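Local atomic coordinates of Plm1 (Streptomyces sp. HK803, PDB entry 4HXY), a protein that probably reduces a beta-keto intermediate with NADPH, serving as the ketoreductase of the first module of the phoslactomycin polyketide synthase. Residues G325-A330 / S415-A420; A344-R349 / K354-V359. All coordinates share one frame; numbering follows the deposited sequence.

How the contacts relate
Contact 1 (325-330 with 415-420) brings the chain's late helix 414-421 against the short helix 324-327; contact 2 (344-349 with 354-359) is local, joining helix 333-351 to the strand that follows it. The two lie on opposite sides of the chain's centre, with their own centres about 25 Å apart, and the first is the more fully buried. Their chemistry differs accordingly. Contact 1 is a single aromatic pair inside an apolar cluster. Contact 2 is larger and mixed: alanines pack at its inner end, while arginine, lysine, backbone carbonyls and a water meet where the turn comes up towards the surface.

Contact 1. Residues G325-A330 / S415-A420; sequences GIWGAA and SRFLPA
Phe-417 is the residue of helix 415-420 that reaches across to Trp-327, and this pair alone makes the contact. At Phe-417 the first torsion of 177° sets CG anti to the backbone N and brings the ring obliquely to the indole. It arrives edge first: Phe-417 CZ sits 3.4 Å above the indole plane of Trp-327, displaced toward the rim on the NE1 side. The closest approach is from Phe-417 CZ to Trp-327 NE1, 3.5 Å, and Phe-417 CE1 follows at 3.7 Å from the same NE1. Phe-417 CZ also lies 3.6 Å from CE2 of Trp-327. The centroids of the phenyl and the five-membered ring are 5.0 Å apart with the planes at 66°, an offset edge-to-face stack. Trp-327 meets it with CG held between its own backbone N and carbonyl carbon (chi1 56°), which turns a face of the indole to the phenyl. Leu-418, next along, packs on Phe-430, whose ring also meets both Phe-417 and Trp-327 edge-to-face. One turn beyond Phe-417, Phe-421 touches both rings too, nearly parallel to the phenyl and steep to the indole. With an alanine at Trp-327, the edge of Phe-417 is likely to lose the face it rests on, and a gap would probably open among these rings. Because Phe-417 approaches from above, the indole N-H, which lies in its own ring plane, is not aimed at the phenyl; the attraction is that of aromatic C-H edge for pi face plus dispersion, fitting an apolar cluster that binds the late helix 414-421 to the ketoreductase core.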
ATOM      1  N   GLY A 325       3.558  -0.461  -3.043  1.00  5.65           N
ATOM      2  CA  GLY A 325       2.640   0.523  -2.500  1.00  5.89           C
ATOM      3  C   GLY A 325       3.343   1.715  -1.883  1.00  5.24           C
ATOM      4  O   GLY A 325       2.680   2.647  -1.388  1.00  5.80           O
ATOM      5  N   ILE A 326       4.684   1.688  -1.842  1.00  5.67           N
ATOM      6  CA  ILE A 326       5.455   2.755  -1.252  1.00  5.39           C
ATOM      7  C   ILE A 326       5.929   3.716  -2.348  1.00  5.08           C
ATOM      8  O   ILE A 326       5.770   4.945  -2.231  1.00  4.94           O
ATOM      9  CB  ILE A 326       6.692   2.216  -0.475  1.00  4.86           C
ATOM     10  CG1 ILE A 326       6.267   1.299   0.677  1.00  6.98           C
ATOM     11  CG2 ILE A 326       7.562   3.406   0.043  1.00  5.49           C
ATOM     12  CD1 ILE A 326       5.454   2.022   1.756  1.00  7.07           C
ATOM     13  N   TRP A 327       6.539   3.149  -3.389  1.00  5.09           N
ATOM     14  CA  TRP A 327       7.033   3.967  -4.490  1.00  5.67           C
ATOM     15  C   TRP A 327       6.527   3.645  -5.880  1.00  6.62           C
ATOM     16  O   TRP A 327       6.694   4.475  -6.783  1.00  6.78           O
ATOM     17  CB  TRP A 327       8.552   4.023  -4.462  1.00  5.81           C
ATOM     18  CG  TRP A 327       9.314   2.724  -4.494  1.00  5.67           C
ATOM     19  CD1 TRP A 327       9.400   1.832  -5.516  1.00  6.60           C
ATOM     20  CD2 TRP A 327      10.193   2.244  -3.465  1.00  6.14           C
ATOM     21  NE1 TRP A 327      10.237   0.799  -5.170  1.00  6.74           N
ATOM     22  CE2 TRP A 327      10.752   1.037  -3.926  1.00  6.58           C
ATOM     23  CE3 TRP A 327      10.542   2.711  -2.194  1.00  7.24           C
ATOM     24  CZ2 TRP A 327      11.675   0.313  -3.176  1.00  6.11           C
ATOM     25  CZ3 TRP A 327      11.450   1.984  -1.445  1.00  7.04           C
ATOM     26  CH2 TRP A 327      11.997   0.791  -1.936  1.00  8.39           C
ATOM     27  N   GLY A 328       5.919   2.473  -6.063  1.00  6.51           N
ATOM     28  CA  GLY A 328       5.309   2.091  -7.337  1.00  6.61           C
ATOM     29  C   GLY A 328       6.231   1.332  -8.261  1.00  7.49           C
ATOM     30  O   GLY A 328       7.457   1.401  -8.151  1.00  7.98           O
ATOM     31  N   ALA A 329       5.622   0.635  -9.226  1.00  7.53           N
ATOM     32  CA  ALA A 329       6.341  -0.035 -10.311  1.00  7.96           C
ATOM     33  C   ALA A 329       5.382  -0.088 -11.497  1.00  8.62           C
ATOM     34  O   ALA A 329       4.196  -0.254 -11.326  1.00  7.30           O
ATOM     35  CB  ALA A 329       6.808  -1.468  -9.923  1.00  8.47           C
ATOM     36  N   ALA A 330       5.901   0.099 -12.699  1.00  9.18           N
ATOM     37  CA  ALA A 330       5.081  -0.057 -13.899  1.00  9.70           C
ATOM     38  C   ALA A 330       4.413  -1.433 -13.922  1.00  9.52           C
ATOM     39  O   ALA A 330       5.019  -2.445 -13.558  1.00  9.57           O
ATOM     40  CB  ALA A 330       5.948   0.145 -15.175  1.00 10.60           C
ATOM     41  N   SER A 415      22.650   2.966  -6.071  1.00 10.05           N
ATOM     42  CA  SER A 415      23.380   3.334  -7.290  1.00 10.58           C
ATOM     43  C   SER A 415      22.772   2.694  -8.546  1.00 10.20           C
ATOM     44  O   SER A 415      22.867   3.278  -9.621  1.00 11.16           O
ATOM     45  CB  SER A 415      24.864   2.929  -7.174  1.00 10.49           C
ATOM     46  OG  SER A 415      24.973   1.533  -7.030  1.00 14.15           O
ATOM     47  N   ARG A 416      22.178   1.507  -8.415  1.00 10.16           N
ATOM     48  CA  ARG A 416      21.450   0.867  -9.512  1.00 10.36           C
ATOM     49  C   ARG A 416      19.965   1.239  -9.518  1.00  9.71           C
ATOM     50  O   ARG A 416      19.359   1.428 -10.578  1.00  9.77           O
ATOM     51  CB  ARG A 416      21.518  -0.658  -9.432  1.00 10.52           C
ATOM     52  CG  ARG A 416      22.876  -1.303  -9.565  1.00 14.66           C
ATOM     53  CD  ARG A 416      22.733  -2.823  -9.345  1.00 18.08           C
ATOM     54  NE  ARG A 416      23.989  -3.549  -9.534  1.00 22.02           N
ATOM     55  CZ  ARG A 416      24.095  -4.832  -9.916  1.00 23.96           C
ATOM     56  NH1 ARG A 416      25.300  -5.388 -10.056  1.00 24.68           N
ATOM     57  NH2 ARG A 416      23.015  -5.571 -10.178  1.00 24.12           N
ATOM     58  N   PHE A 417      19.362   1.303  -8.342  1.00  8.56           N
ATOM     59  CA  PHE A 417      17.915   1.530  -8.268  1.00  8.03           C
ATOM     60  C   PHE A 417      17.502   2.902  -8.812  1.00  8.11           C
ATOM     61  O   PHE A 417      16.547   3.004  -9.578  1.00  7.92           O
ATOM     62  CB  PHE A 417      17.448   1.391  -6.811  1.00  7.82           C
ATOM     63  CG  PHE A 417      15.990   1.670  -6.611  1.00  7.26           C
ATOM     64  CD1 PHE A 417      15.062   0.657  -6.709  1.00  9.83           C
ATOM     65  CD2 PHE A 417      15.546   2.954  -6.331  1.00  7.62           C
ATOM     66  CE1 PHE A 417      13.708   0.924  -6.537  1.00 10.27           C
ATOM     67  CE2 PHE A 417      14.196   3.215  -6.179  1.00  9.20           C
ATOM     68  CZ  PHE A 417      13.289   2.192  -6.264  1.00  9.65           C
ATOM     69  N   LEU A 418      18.209   3.951  -8.416  1.00  8.43           N
ATOM     70  CA  LEU A 418      17.758   5.320  -8.721  1.00  9.63           C
ATOM     71  C   LEU A 418      17.779   5.653 -10.210  1.00  9.83           C
ATOM     72  O   LEU A 418      16.789   6.210 -10.718  1.00  8.35           O
ATOM     73  CB  LEU A 418      18.531   6.370  -7.922  1.00 10.25           C
ATOM     74  CG  LEU A 418      18.242   6.442  -6.446  1.00 14.23           C
ATOM     75  CD1 LEU A 418      19.287   7.340  -5.770  1.00 17.41           C
ATOM     76  CD2 LEU A 418      16.809   6.951  -6.224  1.00 16.20           C
ATOM     77  N   PRO A 419      18.874   5.310 -10.927  1.00  9.52           N
ATOM     78  CA  PRO A 419      18.826   5.599 -12.375  1.00  9.66           C
ATOM     79  C   PRO A 419      17.756   4.795 -13.106  1.00  9.44           C
ATOM     80  O   PRO A 419      17.164   5.300 -14.090  1.00  8.77           O
ATOM     81  CB  PRO A 419      20.235   5.253 -12.877  1.00  9.52           C
ATOM     82  CG  PRO A 419      21.102   5.225 -11.635  1.00 10.23           C
ATOM     83  CD  PRO A 419      20.205   4.831 -10.491  1.00  9.76           C
ATOM     84  N   ALA A 420      17.469   3.575 -12.650  1.00  8.68           N
ATOM     85  CA  ALA A 420      16.406   2.797 -13.272  1.00  8.56           C
ATOM     86  C   ALA A 420      15.035   3.387 -12.943  1.00  7.92           C
ATOM     87  O   ALA A 420      14.200   3.577 -13.830  1.00  8.14           O
ATOM     88  CB  ALA A 420      16.493   1.303 -12.865  1.00  8.41           C
TER

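Contact 2. Residues A344-R349 / K354-V359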
ATOM      1  N   ALA A 344      -2.462   1.889   5.230  1.00  5.88           N
ATOM      2  CA  ALA A 344      -3.444   2.785   5.855  1.00  5.42           C
ATOM      3  C   ALA A 344      -4.291   2.072   6.889  1.00  5.29           C
ATOM      4  O   ALA A 344      -4.606   2.654   7.913  1.00  6.23           O
ATOM      5  CB  ALA A 344      -4.346   3.450   4.829  1.00  6.18           C
ATOM      6  N   LEU A 345      -4.650   0.818   6.615  1.00  5.19           N
ATOM      7  CA  LEU A 345      -5.445   0.043   7.556  1.00  4.62           C
ATOM      8  C   LEU A 345      -4.660  -0.154   8.857  1.00  5.17           C
ATOM      9  O   LEU A 345      -5.246  -0.044   9.931  1.00  5.11           O
ATOM     10  CB  LEU A 345      -5.828  -1.306   6.973  1.00  4.66           C
ATOM     11  CG  LEU A 345      -6.589  -2.229   7.904  1.00  6.73           C
ATOM     12  CD1 LEU A 345      -7.887  -1.596   8.390  1.00  5.26           C
ATOM     13  CD2 LEU A 345      -6.816  -3.556   7.180  1.00  6.91           C
ATOM     14  N   ALA A 346      -3.357  -0.428   8.784  1.00  5.11           N
ATOM     15  CA  ALA A 346      -2.590  -0.569  10.013  1.00  5.82           C
ATOM     16  C   ALA A 346      -2.648   0.723  10.821  1.00  6.16           C
ATOM     17  O   ALA A 346      -2.809   0.680  12.040  1.00  7.22           O
ATOM     18  CB  ALA A 346      -1.153  -1.000   9.752  1.00  6.32           C
ATOM     19  N   ARG A 347      -2.494   1.869  10.154  1.00  6.49           N
ATOM     20  CA  ARG A 347      -2.586   3.166  10.849  1.00  7.64           C
ATOM     21  C   ARG A 347      -3.964   3.343  11.490  1.00  7.21           C
ATOM     22  O   ARG A 347      -4.075   3.801  12.629  1.00  7.22           O
ATOM     23  CB  ARG A 347      -2.300   4.325   9.891  1.00  8.33           C
ATOM     24  CG  ARG A 347      -0.871   4.405   9.448  1.00 13.03           C
ATOM     25  CD  ARG A 347      -0.513   5.719   8.756  1.00 18.44           C
ATOM     26  NE  ARG A 347      -1.083   5.814   7.414  1.00 22.75           N
ATOM     27  CZ  ARG A 347      -2.114   6.581   7.060  1.00 23.75           C
ATOM     28  NH1 ARG A 347      -2.728   7.384   7.943  1.00 25.62           N
ATOM     29  NH2 ARG A 347      -2.521   6.556   5.792  1.00 24.83           N
ATOM     30  N   ARG A 348      -4.993   2.981  10.748  1.00  6.47           N
ATOM     31  CA  ARG A 348      -6.374   3.132  11.197  1.00  7.13           C
ATOM     32  C   ARG A 348      -6.624   2.299  12.446  1.00  7.61           C
ATOM     33  O   ARG A 348      -7.211   2.778  13.430  1.00  6.63           O
ATOM     34  CB  ARG A 348      -7.360   2.764  10.090  1.00  6.94           C
ATOM     35  CG  ARG A 348      -8.787   3.154  10.385  1.00  8.42           C
ATOM     36  CD  ARG A 348      -9.729   2.674   9.309  1.00  9.12           C
ATOM     37  NE  ARG A 348     -10.051   1.252   9.442  1.00 10.72           N
ATOM     38  CZ  ARG A 348     -10.895   0.593   8.657  1.00 11.31           C
ATOM     39  NH1 ARG A 348     -11.494   1.202   7.644  1.00 11.83           N
ATOM     40  NH2 ARG A 348     -11.154  -0.685   8.896  1.00 11.46           N
ATOM     41  N   ARG A 349      -6.123   1.071  12.432  1.00  7.34           N
ATOM     42  CA  ARG A 349      -6.349   0.155  13.545  1.00  7.62           C
ATOM     43  C   ARG A 349      -5.627   0.651  14.802  1.00  7.52           C
ATOM     44  O   ARG A 349      -6.182   0.608  15.908  1.00  7.17           O
ATOM     45  CB  ARG A 349      -5.904  -1.273  13.133  1.00  7.92           C
ATOM     46  CG  ARG A 349      -6.139  -2.332  14.173  1.00 10.22           C
ATOM     47  CD  ARG A 349      -5.980  -3.756  13.584  1.00 10.51           C
ATOM     48  NE  ARG A 349      -6.120  -4.769  14.621  1.00 12.70           N
ATOM     49  CZ  ARG A 349      -7.216  -5.460  14.884  1.00 14.13           C
ATOM     50  NH1 ARG A 349      -8.306  -5.292  14.158  1.00 13.23           N
ATOM     51  NH2 ARG A 349      -7.202  -6.340  15.880  1.00 16.83           N
ATOM     52  N   LYS A 354      -5.705  -0.408  18.785  1.00 11.20           N
ATOM     53  CA  LYS A 354      -5.433  -1.823  18.553  1.00 11.47           C
ATOM     54  C   LYS A 354      -4.046  -2.020  17.949  1.00 11.52           C
ATOM     55  O   LYS A 354      -3.538  -1.136  17.268  1.00 12.25           O
ATOM     56  CB  LYS A 354      -6.473  -2.398  17.618  1.00 11.92           C
ATOM     57  CG  LYS A 354      -7.909  -2.375  18.164  1.00 14.70           C
ATOM     58  CD  LYS A 354      -8.884  -2.859  17.117  1.00 17.11           C
ATOM     59  CE  LYS A 354     -10.339  -2.662  17.543  1.00 19.31           C
ATOM     60  NZ  LYS A 354     -10.621  -3.198  18.916  1.00 20.71           N
ATOM     61  N   ARG A 355      -3.429  -3.162  18.217  1.00 10.67           N
ATOM     62  CA  ARG A 355      -2.125  -3.468  17.630  1.00 10.33           C
ATOM     63  C   ARG A 355      -2.252  -3.766  16.141  1.00  9.32           C
ATOM     64  O   ARG A 355      -3.205  -4.408  15.712  1.00 10.37           O
ATOM     65  CB  ARG A 355      -1.447  -4.639  18.359  1.00 11.67           C
ATOM     66  CG  ARG A 355      -0.757  -4.172  19.659  1.00 11.46           C
ATOM     67  CD  ARG A 355      -0.086  -5.285  20.396  1.00 12.92           C
ATOM     68  NE  ARG A 355       0.998  -5.877  19.627  1.00 13.40           N
ATOM     69  CZ  ARG A 355       2.237  -5.405  19.553  1.00 15.37           C
ATOM     70  NH1 ARG A 355       3.134  -6.063  18.820  1.00 16.25           N
ATOM     71  NH2 ARG A 355       2.594  -4.297  20.196  1.00 15.73           N
ATOM     72  N   ALA A 356      -1.303  -3.240  15.363  1.00  7.77           N
ATOM     73  CA  ALA A 356      -1.226  -3.521  13.924  1.00  6.90           C
ATOM     74  C   ALA A 356       0.097  -3.064  13.373  1.00  6.34           C
ATOM     75  O   ALA A 356       0.609  -2.026  13.769  1.00  6.44           O
ATOM     76  CB  ALA A 356      -2.355  -2.841  13.151  1.00  6.85           C
ATOM     77  N   VAL A 357       0.680  -3.858  12.481  1.00  5.39           N
ATOM     78  CA  VAL A 357       1.816  -3.426  11.691  1.00  5.47           C
ATOM     79  C   VAL A 357       1.667  -3.891  10.251  1.00  6.20           C
ATOM     80  O   VAL A 357       1.233  -5.016  10.002  1.00  5.92           O
ATOM     81  CB  VAL A 357       3.147  -3.897  12.263  1.00  5.42           C
ATOM     82  CG1 VAL A 357       3.246  -5.460  12.334  1.00  8.00           C
ATOM     83  CG2 VAL A 357       4.338  -3.229  11.473  1.00  6.06           C
ATOM     84  N   SER A 358       2.035  -3.006   9.325  1.00  6.29           N
ATOM     85  CA  SER A 358       2.113  -3.347   7.915  1.00  5.98           C
ATOM     86  C   SER A 358       3.555  -3.240   7.495  1.00  6.59           C
ATOM     87  O   SER A 358       4.143  -2.156   7.572  1.00  7.52           O
ATOM     88  CB  SER A 358       1.261  -2.404   7.085  1.00  6.67           C
ATOM     89  OG  SER A 358       1.258  -2.786   5.712  1.00  9.09           O
ATOM     90  N   VAL A 359       4.150  -4.344   7.070  1.00  5.69           N
ATOM     91  CA  VAL A 359       5.549  -4.298   6.628  1.00  5.76           C
ATOM     92  C   VAL A 359       5.543  -4.260   5.110  1.00  5.98           C
ATOM     93  O   VAL A 359       5.034  -5.190   4.477  1.00  6.55           O
ATOM     94  CB  VAL A 359       6.364  -5.521   7.097  1.00  5.27           C
ATOM     95  CG1 VAL A 359       7.801  -5.436   6.614  1.00  5.56           C
ATOM     96  CG2 VAL A 359       6.371  -5.632   8.631  1.00  7.60           C
TER
HETATM   97  O   HOH W   1      -4.744  -6.056  17.208  1.00 18.00           O
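Arg-349 leaves its helix with chi1 at -177° and stays extended as far as NE, a reach that carries the guanidinium out from the side of the helix to the chain at Lys-354 and Arg-355. A chi4 of 98° then swings the flat group across the line of its own chain. In this pose Arg-349 NE donates to the carbonyl O of Arg-355 at 3.1 Å, the acceptor lying in the guanidinium plane and the bond somewhat bent at 147°. A water lies at the same edge and bridges the pair: it takes a hydrogen bond from Arg-349 NH2 at 2.8 Å and lies 2.7 Å from Arg-355 O, to which it is also hydrogen-bonded. One face of the guanidinium is covered by Lys-354, whose chain crosses that of Arg-349 at about a right angle and places Lys-354 CD over the centre of the group, 3.8 Å from Arg-349 CZ. The two positive ends part company, Lys-354 NZ going to the carbonyl O of Pro-312 and Arg-349 NH1 forming a salt bridge with Asp-308, which probably tempers any repulsion between them. The backbone closes the turn as well: Lys-354 N donates to Arg-349 O at 3.1 Å. Further in, the contact becomes mainly apolar, made by small side chains. Ala-346 CB stands 4.0 Å from Ala-356 CB and 3.9 Å from Ser-358 CB, while Ser-358 OG turns to Asp-343 in the same helix as Ala-346. Strand 357-361 runs parallel to strand 316-322, and helix 333-351, which lies between them in the chain, packs on the strand it leads into through these alanines. That is the beta-alpha-beta crossover of a Rossmann fold, as expected of a short-chain dehydrogenase/reductase.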